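Local coordinates for PppA (Pseudomonas aeruginosa, PDB 6JKV), which probably acts as a metal-dependent protein serine/threonine phosphatase of the PP2C family and regulates the type VI secretion system, at residues A[136-141]-A[156-161]; A[120-125]-A[185-190]; A[42-47]-A[251-256]. All coordinates share one frame; numbering follows the deposited sequence.

In the fold
The three contacts illustrate how strand ends and loops of a PP2C-type beta sandwich meet near its metal site. Interactions 1 and 2 adjoin, their centres about 8 Å apart, because strands 132-138 and 120-129 are neighbours in one antiparallel sheet; the probable hydrogen bond from L123 N to A138 O, 2.8 Å, links them. Interaction 3 lies apart, its centre about 17 Å from that of interaction 1 and about 15 Å from that of interaction 2, and joins strand 46-51, at the edge of that sheet, to strand 254-261 of the other. All three approach manganese: D252 binds one ion, while the side chains of D46, D140 and T122 come within about 4, 5 and 7 Å of one.

Interaction 1. Residues A[136-141]-A[156-161]; sequences LWAGDS and RDHSYV
W137 and H158 meet where strand 132-138 of the PP2C beta sandwich runs out into the loop 139-141, against the turn that precedes helix 160-165. The tight part is a pair of rings set nearly parallel but offset. The imidazole and the five-membered ring of W137 have planes 12° apart, but overlap is slight; CE1 of H158 sits over the indole face, 3.1 Å from W137 NE1. That indole nitrogen turns instead to the backbone, giving its hydrogen to R156 O at 2.9 Å along a rather bent path of 138°. H158 is held flat by what meets its rim: G139 N donates to H158 ND1 in the ring plane, and S197 takes up NE2 beyond the two segments. With CG beside its own backbone N (chi1 -61°), H158 brings ND1 to G139 N while its main-chain N donates to G139 O at 2.9 Å, so one residue grips both ends of the glycine.

Toward D140 and D157 the fit is looser and watery. The loop carrying D140 brings it next to D214 and D61 of the manganese site. The carboxylate of D157 lies beside CA and CB of D140, and its OD2 has a salt bridge to R142. Two waters span the joint: one donates to S141 O and D157 OD1, the other to D140 O, 2.6 Å away, and to D157 OD2.

Interaction 2. Residues A[120-125]-A[185-190]; sequences GSTLVL and TRAVGV
V188 lays its CB and CG2 against the carbonyl oxygen of S121, CB at 3.3 Å, while CG2 also comes within 4.5 Å of L123 CB. CG2 stands anti to the carbonyl carbon, beside the backbone N, and this places it close to the oxygen that the V188 amide also uses. A187 adds its CB at 3.5 Å from S121 O. The backbones join through a single antiparallel bridge, S121 with V188, a hydrogen-bonded pair: V188 N donates to S121 O at 2.8 Å, and S121 N returns a bond to V188 O at 3.1 Å. G120 CA comes within 3.1 Å of that V188 oxygen. Strand 120-129 thus meets the irregular loop that leads to strand 197-202, beside helix 89-114, whose V103 touches V188 and whose N104 side chain accepts from G189 N. S121 OG bonds to T122 O on a lone pair. T122 OG1 is hydrogen-bonded with S141 OG and D61 N, which places the bridge beside the metal site of the PP2C sandwich. The pairing rests on two buried main-chain bonds and probably depends little on side-chain chemistry, while A187 and V188 crowd aliphatic carbon round one acceptor, S121 O.

Interaction 3. Residues A[42-47]-A[251-256]; sequences KVNEDA and PDNITA
This is a polar, largely buried contact between the start of strand 46-51, in one sheet of the PP2C beta sandwich, and the start of strand 254-261 in the other, at the edge of the manganese site. N253 carries most of the contact. Its CG stands anti to the carbonyl carbon, chi1 -56°, and carries the amide across to the loop ahead of D46. There OD1 accepts from E45 N at 2.8 Å, the donor standing well above the carbonyl plane, and ND2 donates to V43 O over a longer 3.3 Å; V37 O takes ND2 as well. One amide therefore binds two backbone groups of the facing segment, which fixes its rotation. N44 runs antiparallel alongside it, its OD1 3.3 Å from N253 CB, the two amide planes 48° apart; N44 ND2 bonds S35 OG.

D46 turns its carboxylate almost perpendicular to the N253 amide, at 84°, with its CG packed against N253 CB. Two waters link the same residues: one donates to D46 OD1 and N253 O, the other to D46 OD1 and N253 OD1. Next to N253, D252 binds manganese with D61 and D214, so N253 adjoins a metal ligand. D46 OD2 is hydrogen-bonded to S213 OG. The T255 hydroxyl, also hydrogen-bonded to S35 OG, reaches the anti lone pair of D46 OD2, OG1 to OD2 2.8 Å.

Interaction 1. Residues A[136-141]-A[156-161]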
ATOM      1  N   LEU A 136       5.278   1.939  -6.718  1.00 16.30           N
ATOM      2  CA  LEU A 136       4.137   1.976  -7.660  1.00 17.00           C
ATOM      3  C   LEU A 136       2.860   2.049  -6.828  1.00 16.79           C
ATOM      4  O   LEU A 136       2.752   1.315  -5.832  1.00 16.52           O
ATOM      5  CB  LEU A 136       4.137   0.725  -8.539  1.00 17.35           C
ATOM      6  CG  LEU A 136       5.257   0.625  -9.568  1.00 18.54           C
ATOM      7  CD1 LEU A 136       5.382  -0.801 -10.093  1.00 19.87           C
ATOM      8  CD2 LEU A 136       5.038   1.605 -10.709  1.00 19.33           C
ATOM      9  N   TRP A 137       1.924   2.905  -7.214  1.00 18.05           N
ATOM     10  CA  TRP A 137       0.648   3.015  -6.468  1.00 17.92           C
ATOM     11  C   TRP A 137      -0.483   3.487  -7.378  1.00 18.50           C
ATOM     12  O   TRP A 137      -0.241   4.150  -8.415  1.00 17.91           O
ATOM     13  CB  TRP A 137       0.813   3.918  -5.243  1.00 17.59           C
ATOM     14  CG  TRP A 137       0.570   5.370  -5.502  1.00 18.16           C
ATOM     15  CD1 TRP A 137      -0.606   6.041  -5.328  1.00 18.77           C
ATOM     16  CD2 TRP A 137       1.527   6.346  -5.952  1.00 17.61           C
ATOM     17  NE1 TRP A 137      -0.450   7.363  -5.645  1.00 18.58           N
ATOM     18  CE2 TRP A 137       0.847   7.579  -6.025  1.00 18.11           C
ATOM     19  CE3 TRP A 137       2.884   6.301  -6.297  1.00 17.01           C
ATOM     20  CZ2 TRP A 137       1.482   8.752  -6.432  1.00 18.83           C
ATOM     21  CZ3 TRP A 137       3.508   7.462  -6.697  1.00 18.17           C
ATOM     22  CH2 TRP A 137       2.816   8.672  -6.756  1.00 18.91           C
ATOM     23  N   ALA A 138      -1.687   3.120  -6.962  1.00 18.02           N
ATOM     24  CA  ALA A 138      -2.970   3.556  -7.539  1.00 18.15           C
ATOM     25  C   ALA A 138      -4.022   3.472  -6.437  1.00 16.97           C
ATOM     26  O   ALA A 138      -4.303   2.356  -5.978  1.00 15.39           O
ATOM     27  CB  ALA A 138      -3.309   2.712  -8.741  1.00 18.98           C
ATOM     28  N   GLY A 139      -4.516   4.627  -5.991  1.00 17.81           N
ATOM     29  CA  GLY A 139      -5.513   4.737  -4.913  1.00 17.93           C
ATOM     30  C   GLY A 139      -5.030   5.621  -3.778  1.00 17.68           C
ATOM     31  O   GLY A 139      -4.150   6.469  -4.003  1.00 17.44           O
ATOM     32  N   ASP A 140      -5.623   5.455  -2.600  1.00 18.22           N
ATOM     33  CA  ASP A 140      -5.387   6.325  -1.418  1.00 18.58           C
ATOM     34  C   ASP A 140      -4.670   5.527  -0.324  1.00 18.64           C
ATOM     35  O   ASP A 140      -4.721   5.943   0.850  1.00 18.16           O
ATOM     36  CB  ASP A 140      -6.698   6.916  -0.901  1.00 19.60           C
ATOM     37  CG  ASP A 140      -7.736   5.872  -0.516  1.00 19.20           C
ATOM     38  OD1 ASP A 140      -7.432   4.675  -0.612  1.00 17.68           O
ATOM     39  OD2 ASP A 140      -8.848   6.267  -0.134  1.00 21.26           O
ATOM     40  N   SER A 141      -4.058   4.399  -0.687  1.00 17.65           N
ATOM     41  CA  SER A 141      -3.068   3.700   0.163  1.00 16.46           C
ATOM     42  C   SER A 141      -1.713   4.380  -0.051  1.00 16.39           C
ATOM     43  O   SER A 141      -1.408   4.756  -1.207  1.00 17.37           O
ATOM     44  CB  SER A 141      -3.024   2.232  -0.137  1.00 15.95           C
ATOM     45  OG  SER A 141      -4.227   1.582   0.246  1.00 14.79           O
ATOM     46  N   ARG A 156       1.069  10.061  -3.475  1.00 19.31           N
ATOM     47  CA  ARG A 156       0.035  11.119  -3.388  1.00 20.82           C
ATOM     48  C   ARG A 156      -1.300  10.507  -3.807  1.00 20.96           C
ATOM     49  O   ARG A 156      -1.388   9.955  -4.919  1.00 21.43           O
ATOM     50  CB  ARG A 156       0.401  12.316  -4.268  1.00 22.66           C
ATOM     51  CG  ARG A 156      -0.800  13.144  -4.697  1.00 24.26           C
ATOM     52  CD  ARG A 156      -0.413  14.452  -5.339  1.00 26.73           C
ATOM     53  NE  ARG A 156       0.070  15.400  -4.344  1.00 28.09           N
ATOM     54  CZ  ARG A 156       0.382  16.661  -4.597  1.00 28.52           C
ATOM     55  NH1 ARG A 156       0.267  17.140  -5.827  1.00 30.47           N
ATOM     56  NH2 ARG A 156       0.800  17.447  -3.617  1.00 29.52           N
ATOM     57  N   ASP A 157      -2.312  10.632  -2.950  1.00 19.84           N
ATOM     58  CA  ASP A 157      -3.598   9.913  -3.097  1.00 19.76           C
ATOM     59  C   ASP A 157      -4.175  10.185  -4.488  1.00 20.74           C
ATOM     60  O   ASP A 157      -4.203  11.359  -4.912  1.00 21.10           O
ATOM     61  CB  ASP A 157      -4.581  10.319  -2.001  1.00 20.07           C
ATOM     62  CG  ASP A 157      -4.219   9.814  -0.609  1.00 19.61           C
ATOM     63  OD1 ASP A 157      -3.268   9.008  -0.494  1.00 21.60           O
ATOM     64  OD2 ASP A 157      -4.888  10.231   0.355  1.00 18.49           O
ATOM     65  N   HIS A 158      -4.600   9.127  -5.177  1.00 20.99           N
ATOM     66  CA  HIS A 158      -5.494   9.223  -6.355  1.00 20.78           C
ATOM     67  C   HIS A 158      -6.923   9.305  -5.829  1.00 21.86           C
ATOM     68  O   HIS A 158      -7.603   8.272  -5.760  1.00 21.16           O
ATOM     69  CB  HIS A 158      -5.288   8.045  -7.303  1.00 20.32           C
ATOM     70  CG  HIS A 158      -3.908   7.977  -7.852  1.00 20.27           C
ATOM     71  ND1 HIS A 158      -3.125   6.851  -7.717  1.00 19.75           N
ATOM     72  CD2 HIS A 158      -3.171   8.887  -8.524  1.00 19.96           C
ATOM     73  CE1 HIS A 158      -1.965   7.066  -8.297  1.00 20.13           C
ATOM     74  NE2 HIS A 158      -1.969   8.311  -8.798  1.00 20.06           N
ATOM     75  N   SER A 159      -7.329  10.507  -5.434  1.00 22.40           N
ATOM     76  CA  SER A 159      -8.616  10.769  -4.759  1.00 22.20           C
ATOM     77  C   SER A 159      -9.174  12.099  -5.249  1.00 22.34           C
ATOM     78  O   SER A 159      -8.391  13.004  -5.615  1.00 20.57           O
ATOM     79  CB  SER A 159      -8.463  10.777  -3.264  1.00 22.13           C
ATOM     80  OG  SER A 159      -7.880  11.995  -2.821  1.00 21.74           O
ATOM     81  N   TYR A 160     -10.497  12.182  -5.250  1.00 23.39           N
ATOM     82  CA  TYR A 160     -11.247  13.400  -5.617  1.00 25.07           C
ATOM     83  C   TYR A 160     -10.778  14.565  -4.746  1.00 25.49           C
ATOM     84  O   TYR A 160     -10.543  15.664  -5.285  1.00 25.95           O
ATOM     85  CB  TYR A 160     -12.745  13.173  -5.440  1.00 26.00           C
ATOM     86  CG  TYR A 160     -13.575  14.239  -6.094  1.00 27.55           C
ATOM     87  CD1 TYR A 160     -13.799  14.216  -7.462  1.00 28.54           C
ATOM     88  CD2 TYR A 160     -14.109  15.282  -5.358  1.00 28.96           C
ATOM     89  CE1 TYR A 160     -14.557  15.194  -8.082  1.00 30.28           C
ATOM     90  CE2 TYR A 160     -14.881  16.261  -5.960  1.00 30.90           C
ATOM     91  CZ  TYR A 160     -15.091  16.223  -7.329  1.00 31.23           C
ATOM     92  OH  TYR A 160     -15.849  17.175  -7.944  1.00 32.52           O
ATOM     93  N   VAL A 161     -10.658  14.314  -3.438  1.00 25.06           N
ATOM     94  CA  VAL A 161     -10.195  15.314  -2.439  1.00 25.80           C
ATOM     95  C   VAL A 161      -8.819  15.822  -2.873  1.00 25.34           C
ATOM     96  O   VAL A 161      -8.655  17.039  -2.948  1.00 26.10           O
ATOM     97  CB  VAL A 161     -10.172  14.734  -1.009  1.00 26.42           C
ATOM     98  CG1 VAL A 161      -9.572  15.716  -0.011  1.00 26.86           C
ATOM     99  CG2 VAL A 161     -11.565  14.329  -0.569  1.00 27.44           C
TER
HETATM  100  O   HOH W   1      -5.085   8.028   2.285  1.00 29.83           O
HETATM  101  O   HOH W   2      -1.112   7.602  -1.788  1.00 25.39           O

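Interaction 2. Residues A[120-125]-A[185-190]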
ATOM      1  N   GLY A 120     -12.995  -3.773  -6.817  1.00 22.97           N
ATOM      2  CA  GLY A 120     -11.649  -3.260  -7.073  1.00 22.42           C
ATOM      3  C   GLY A 120     -10.804  -3.243  -5.826  1.00 21.75           C
ATOM      4  O   GLY A 120     -11.238  -3.737  -4.769  1.00 20.78           O
ATOM      5  N   SER A 121      -9.616  -2.677  -5.952  1.00 20.81           N
ATOM      6  CA  SER A 121      -8.680  -2.528  -4.824  1.00 20.19           C
ATOM      7  C   SER A 121      -7.637  -1.485  -5.184  1.00 19.48           C
ATOM      8  O   SER A 121      -7.177  -1.452  -6.333  1.00 18.84           O
ATOM      9  CB  SER A 121      -8.039  -3.840  -4.450  1.00 20.46           C
ATOM     10  OG  SER A 121      -7.008  -3.644  -3.491  1.00 19.94           O
ATOM     11  N   THR A 122      -7.297  -0.649  -4.215  1.00 19.32           N
ATOM     12  CA  THR A 122      -6.123   0.239  -4.319  1.00 18.57           C
ATOM     13  C   THR A 122      -4.866  -0.632  -4.285  1.00 17.18           C
ATOM     14  O   THR A 122      -4.935  -1.841  -3.942  1.00 16.26           O
ATOM     15  CB  THR A 122      -6.112   1.284  -3.203  1.00 18.51           C
ATOM     16  OG1 THR A 122      -5.598   0.606  -2.054  1.00 17.69           O
ATOM     17  CG2 THR A 122      -7.484   1.870  -2.940  1.00 19.43           C
ATOM     18  N   LEU A 123      -3.743  -0.033  -4.637  1.00 16.66           N
ATOM     19  CA  LEU A 123      -2.439  -0.697  -4.494  1.00 17.03           C
ATOM     20  C   LEU A 123      -1.390   0.335  -4.120  1.00 16.06           C
ATOM     21  O   LEU A 123      -1.423   1.426  -4.675  1.00 17.34           O
ATOM     22  CB  LEU A 123      -2.060  -1.396  -5.800  1.00 17.74           C
ATOM     23  CG  LEU A 123      -0.657  -1.990  -5.768  1.00 17.80           C
ATOM     24  CD1 LEU A 123      -0.682  -3.460  -6.131  1.00 20.19           C
ATOM     25  CD2 LEU A 123       0.289  -1.209  -6.660  1.00 18.28           C
ATOM     26  N   VAL A 124      -0.495  -0.040  -3.213  1.00 15.89           N
ATOM     27  CA  VAL A 124       0.798   0.659  -2.998  1.00 16.07           C
ATOM     28  C   VAL A 124       1.848  -0.428  -2.793  1.00 15.39           C
ATOM     29  O   VAL A 124       1.626  -1.332  -1.967  1.00 15.70           O
ATOM     30  CB  VAL A 124       0.734   1.659  -1.826  1.00 16.10           C
ATOM     31  CG1 VAL A 124       0.293   1.012  -0.528  1.00 15.73           C
ATOM     32  CG2 VAL A 124       2.062   2.369  -1.635  1.00 16.51           C
ATOM     33  N   LEU A 125       2.925  -0.377  -3.563  1.00 14.42           N
ATOM     34  CA  LEU A 125       4.039  -1.334  -3.411  1.00 14.74           C
ATOM     35  C   LEU A 125       5.342  -0.545  -3.342  1.00 15.11           C
ATOM     36  O   LEU A 125       5.390   0.601  -3.818  1.00 14.21           O
ATOM     37  CB  LEU A 125       4.021  -2.391  -4.525  1.00 14.58           C
ATOM     38  CG  LEU A 125       4.470  -1.981  -5.926  1.00 16.13           C
ATOM     39  CD1 LEU A 125       5.973  -2.148  -6.107  1.00 16.75           C
ATOM     40  CD2 LEU A 125       3.733  -2.805  -6.975  1.00 17.10           C
ATOM     41  N   THR A 185      -9.908   7.885  -7.479  1.00 22.76           N
ATOM     42  CA  THR A 185      -9.873   8.252  -8.919  1.00 24.05           C
ATOM     43  C   THR A 185      -9.081   7.218  -9.714  1.00 23.58           C
ATOM     44  O   THR A 185      -9.260   7.157 -10.929  1.00 25.57           O
ATOM     45  CB  THR A 185      -9.303   9.658  -9.122  1.00 23.58           C
ATOM     46  OG1 THR A 185      -8.010   9.696  -8.529  1.00 22.02           O
ATOM     47  CG2 THR A 185     -10.160  10.731  -8.488  1.00 24.85           C
ATOM     48  N   ARG A 186      -8.209   6.452  -9.071  1.00 22.48           N
ATOM     49  CA  ARG A 186      -7.541   5.316  -9.746  1.00 22.30           C
ATOM     50  C   ARG A 186      -7.392   4.178  -8.743  1.00 21.92           C
ATOM     51  O   ARG A 186      -7.120   4.445  -7.549  1.00 20.88           O
ATOM     52  CB  ARG A 186      -6.171   5.677 -10.329  1.00 22.40           C
ATOM     53  CG  ARG A 186      -6.015   7.105 -10.821  1.00 23.90           C
ATOM     54  CD  ARG A 186      -4.620   7.302 -11.375  1.00 22.91           C
ATOM     55  NE  ARG A 186      -4.416   8.663 -11.846  1.00 23.54           N
ATOM     56  CZ  ARG A 186      -3.297   9.108 -12.403  1.00 23.73           C
ATOM     57  NH1 ARG A 186      -2.265   8.297 -12.565  1.00 23.52           N
ATOM     58  NH2 ARG A 186      -3.218  10.366 -12.796  1.00 24.96           N
ATOM     59  N   ALA A 187      -7.620   2.962  -9.226  1.00 21.27           N
ATOM     60  CA  ALA A 187      -7.443   1.717  -8.465  1.00 20.50           C
ATOM     61  C   ALA A 187      -7.593   0.557  -9.439  1.00 21.23           C
ATOM     62  O   ALA A 187      -8.101   0.764 -10.567  1.00 22.54           O
ATOM     63  CB  ALA A 187      -8.434   1.613  -7.326  1.00 20.95           C
ATOM     64  N   VAL A 188      -7.164  -0.617  -9.000  1.00 20.23           N
ATOM     65  CA  VAL A 188      -7.267  -1.855  -9.802  1.00 21.32           C
ATOM     66  C   VAL A 188      -8.752  -2.151 -10.007  1.00 22.54           C
ATOM     67  O   VAL A 188      -9.493  -2.201  -9.007  1.00 23.73           O
ATOM     68  CB  VAL A 188      -6.521  -3.015  -9.131  1.00 20.87           C
ATOM     69  CG1 VAL A 188      -6.624  -4.280  -9.958  1.00 22.39           C
ATOM     70  CG2 VAL A 188      -5.062  -2.665  -8.886  1.00 20.35           C
ATOM     71  N   GLY A 189      -9.164  -2.276 -11.268  1.00 23.40           N
ATOM     72  CA  GLY A 189     -10.527  -2.674 -11.659  1.00 25.29           C
ATOM     73  C   GLY A 189     -11.454  -1.498 -11.911  1.00 25.97           C
ATOM     74  O   GLY A 189     -12.586  -1.747 -12.372  1.00 27.64           O
ATOM     75  N   VAL A 190     -11.016  -0.268 -11.634  1.00 26.20           N
ATOM     76  CA  VAL A 190     -11.864   0.948 -11.799  1.00 26.29           C
ATOM     77  C   VAL A 190     -12.019   1.250 -13.289  1.00 27.60           C
ATOM     78  O   VAL A 190     -13.174   1.442 -13.736  1.00 29.83           O
ATOM     79  CB  VAL A 190     -11.292   2.167 -11.050  1.00 25.43           C
ATOM     80  CG1 VAL A 190     -12.177   3.391 -11.238  1.00 26.43           C
ATOM     81  CG2 VAL A 190     -11.120   1.875  -9.574  1.00 24.94           C
TER

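Interaction 3. Residues A[42-47]-A[251-256]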
ATOM      1  N   LYS A  42     -16.718  -5.774   9.586  1.00 32.02           N
ATOM      2  CA  LYS A  42     -16.563  -7.158  10.102  1.00 32.55           C
ATOM      3  C   LYS A  42     -15.891  -8.055   9.059  1.00 32.38           C
ATOM      4  O   LYS A  42     -15.660  -9.244   9.363  1.00 35.16           O
ATOM      5  CB  LYS A  42     -17.922  -7.735  10.493  1.00 34.00           C
ATOM      6  CG  LYS A  42     -18.686  -6.915  11.519  1.00 34.73           C
ATOM      7  CD  LYS A  42     -17.840  -6.549  12.723  1.00 34.51           C
ATOM      8  CE  LYS A  42     -18.654  -6.250  13.966  1.00 36.64           C
ATOM      9  NZ  LYS A  42     -19.855  -5.428  13.672  1.00 38.17           N
ATOM     10  N   VAL A  43     -15.582  -7.517   7.879  1.00 30.85           N
ATOM     11  CA  VAL A  43     -14.800  -8.230   6.836  1.00 29.68           C
ATOM     12  C   VAL A  43     -13.591  -7.361   6.502  1.00 28.28           C
ATOM     13  O   VAL A  43     -13.770  -6.149   6.244  1.00 29.85           O
ATOM     14  CB  VAL A  43     -15.656  -8.536   5.596  1.00 30.23           C
ATOM     15  CG1 VAL A  43     -14.806  -9.041   4.442  1.00 29.37           C
ATOM     16  CG2 VAL A  43     -16.761  -9.528   5.925  1.00 32.20           C
ATOM     17  N   ASN A  44     -12.402  -7.964   6.536  1.00 27.06           N
ATOM     18  CA  ASN A  44     -11.140  -7.282   6.172  1.00 24.76           C
ATOM     19  C   ASN A  44     -10.922  -7.431   4.664  1.00 23.59           C
ATOM     20  O   ASN A  44     -10.625  -8.547   4.215  1.00 24.79           O
ATOM     21  CB  ASN A  44      -9.973  -7.826   6.991  1.00 23.76           C
ATOM     22  CG  ASN A  44      -8.802  -6.870   7.010  1.00 22.59           C
ATOM     23  OD1 ASN A  44      -8.724  -5.966   6.179  1.00 20.98           O
ATOM     24  ND2 ASN A  44      -7.906  -7.044   7.973  1.00 21.97           N
ATOM     25  N   GLU A  45     -11.091  -6.343   3.915  1.00 22.82           N
ATOM     26  CA  GLU A  45     -10.831  -6.320   2.452  1.00 23.49           C
ATOM     27  C   GLU A  45      -9.419  -5.803   2.187  1.00 22.00           C
ATOM     28  O   GLU A  45      -8.998  -5.837   1.014  1.00 19.61           O
ATOM     29  CB  GLU A  45     -11.868  -5.466   1.726  1.00 24.33           C
ATOM     30  CG  GLU A  45     -13.234  -6.100   1.712  1.00 26.67           C
ATOM     31  CD  GLU A  45     -14.341  -5.123   1.360  1.00 28.94           C
ATOM     32  OE1 GLU A  45     -14.494  -4.810   0.156  1.00 28.80           O
ATOM     33  OE2 GLU A  45     -15.058  -4.684   2.291  1.00 31.94           O
ATOM     34  N   ASP A  46      -8.716  -5.349   3.233  1.00 22.44           N
ATOM     35  CA  ASP A  46      -7.274  -5.018   3.140  1.00 20.99           C
ATOM     36  C   ASP A  46      -6.487  -6.313   2.939  1.00 20.54           C
ATOM     37  O   ASP A  46      -6.873  -7.343   3.504  1.00 23.25           O
ATOM     38  CB  ASP A  46      -6.760  -4.281   4.383  1.00 20.79           C
ATOM     39  CG  ASP A  46      -7.051  -2.788   4.423  1.00 20.51           C
ATOM     40  OD1 ASP A  46      -7.831  -2.290   3.565  1.00 20.84           O
ATOM     41  OD2 ASP A  46      -6.493  -2.129   5.321  1.00 19.17           O
ATOM     42  N   ALA A  47      -5.431  -6.258   2.139  1.00 19.71           N
ATOM     43  CA  ALA A  47      -4.459  -7.361   1.980  1.00 19.29           C
ATOM     44  C   ALA A  47      -3.052  -6.777   1.953  1.00 17.57           C
ATOM     45  O   ALA A  47      -2.896  -5.569   1.686  1.00 16.93           O
ATOM     46  CB  ALA A  47      -4.740  -8.148   0.722  1.00 19.34           C
ATOM     47  N   PRO A 251     -12.510   2.992  12.255  1.00 24.39           N
ATOM     48  CA  PRO A 251     -13.713   2.983  11.418  1.00 25.32           C
ATOM     49  C   PRO A 251     -13.545   2.162  10.130  1.00 24.33           C
ATOM     50  O   PRO A 251     -14.549   1.758   9.577  1.00 25.02           O
ATOM     51  CB  PRO A 251     -13.945   4.465  11.095  1.00 25.68           C
ATOM     52  CG  PRO A 251     -12.589   5.116  11.277  1.00 25.18           C
ATOM     53  CD  PRO A 251     -11.834   4.291  12.287  1.00 24.52           C
ATOM     54  N   ASP A 252     -12.298   1.932   9.708  1.00 24.04           N
ATOM     55  CA  ASP A 252     -11.945   1.193   8.469  1.00 23.52           C
ATOM     56  C   ASP A 252     -11.016   0.024   8.814  1.00 23.23           C
ATOM     57  O   ASP A 252     -10.421   0.030   9.911  1.00 24.63           O
ATOM     58  CB  ASP A 252     -11.287   2.135   7.454  1.00 22.61           C
ATOM     59  CG  ASP A 252     -11.273   1.603   6.031  1.00 21.86           C
ATOM     60  OD1 ASP A 252     -11.765   0.474   5.815  1.00 23.43           O
ATOM     61  OD2 ASP A 252     -10.768   2.317   5.153  1.00 21.55           O
ATOM     62  N   ASN A 253     -10.906  -0.950   7.906  1.00 23.02           N
ATOM     63  CA  ASN A 253      -9.808  -1.946   7.918  1.00 21.57           C
ATOM     64  C   ASN A 253      -8.508  -1.150   8.018  1.00 20.12           C
ATOM     65  O   ASN A 253      -8.360  -0.158   7.288  1.00 19.10           O
ATOM     66  CB  ASN A 253      -9.791  -2.829   6.671  1.00 21.41           C
ATOM     67  CG  ASN A 253     -11.091  -3.570   6.424  1.00 22.44           C
ATOM     68  OD1 ASN A 253     -11.372  -3.960   5.291  1.00 22.30           O
ATOM     69  ND2 ASN A 253     -11.874  -3.793   7.471  1.00 24.16           N
ATOM     70  N   ILE A 254      -7.611  -1.547   8.908  1.00 19.33           N
ATOM     71  CA  ILE A 254      -6.354  -0.797   9.154  1.00 20.39           C
ATOM     72  C   ILE A 254      -5.198  -1.766   8.949  1.00 19.82           C
ATOM     73  O   ILE A 254      -5.153  -2.783   9.653  1.00 21.62           O
ATOM     74  CB  ILE A 254      -6.350  -0.143  10.549  1.00 21.68           C
ATOM     75  CG1 ILE A 254      -4.978   0.452  10.864  1.00 21.77           C
ATOM     76  CG2 ILE A 254      -6.817  -1.111  11.625  1.00 23.18           C
ATOM     77  CD1 ILE A 254      -5.020   1.522  11.935  1.00 22.56           C
ATOM     78  N   THR A 255      -4.326  -1.455   7.991  1.00 18.79           N
ATOM     79  CA  THR A 255      -3.135  -2.275   7.684  1.00 19.48           C
ATOM     80  C   THR A 255      -1.899  -1.378   7.705  1.00 18.80           C
ATOM     81  O   THR A 255      -1.969  -0.250   7.178  1.00 19.10           O
ATOM     82  CB  THR A 255      -3.283  -2.988   6.337  1.00 19.05           C
ATOM     83  OG1 THR A 255      -4.503  -3.725   6.372  1.00 20.46           O
ATOM     84  CG2 THR A 255      -2.119  -3.916   6.050  1.00 18.60           C
ATOM     85  N   ALA A 256      -0.821  -1.875   8.303  1.00 18.44           N
ATOM     86  CA  ALA A 256       0.481  -1.187   8.352  1.00 18.17           C
ATOM     87  C   ALA A 256       1.570  -2.197   8.003  1.00 17.41           C
ATOM     88  O   ALA A 256       1.517  -3.346   8.484  1.00 18.61           O
ATOM     89  CB  ALA A 256       0.703  -0.563   9.709  1.00 19.04           C
TER
HETATM   90  O   HOH W   3      -8.726   0.188   4.586  1.00 22.17           O
HETATM   91  O   HOH W   4     -10.680  -2.606   2.765  1.00 25.64           O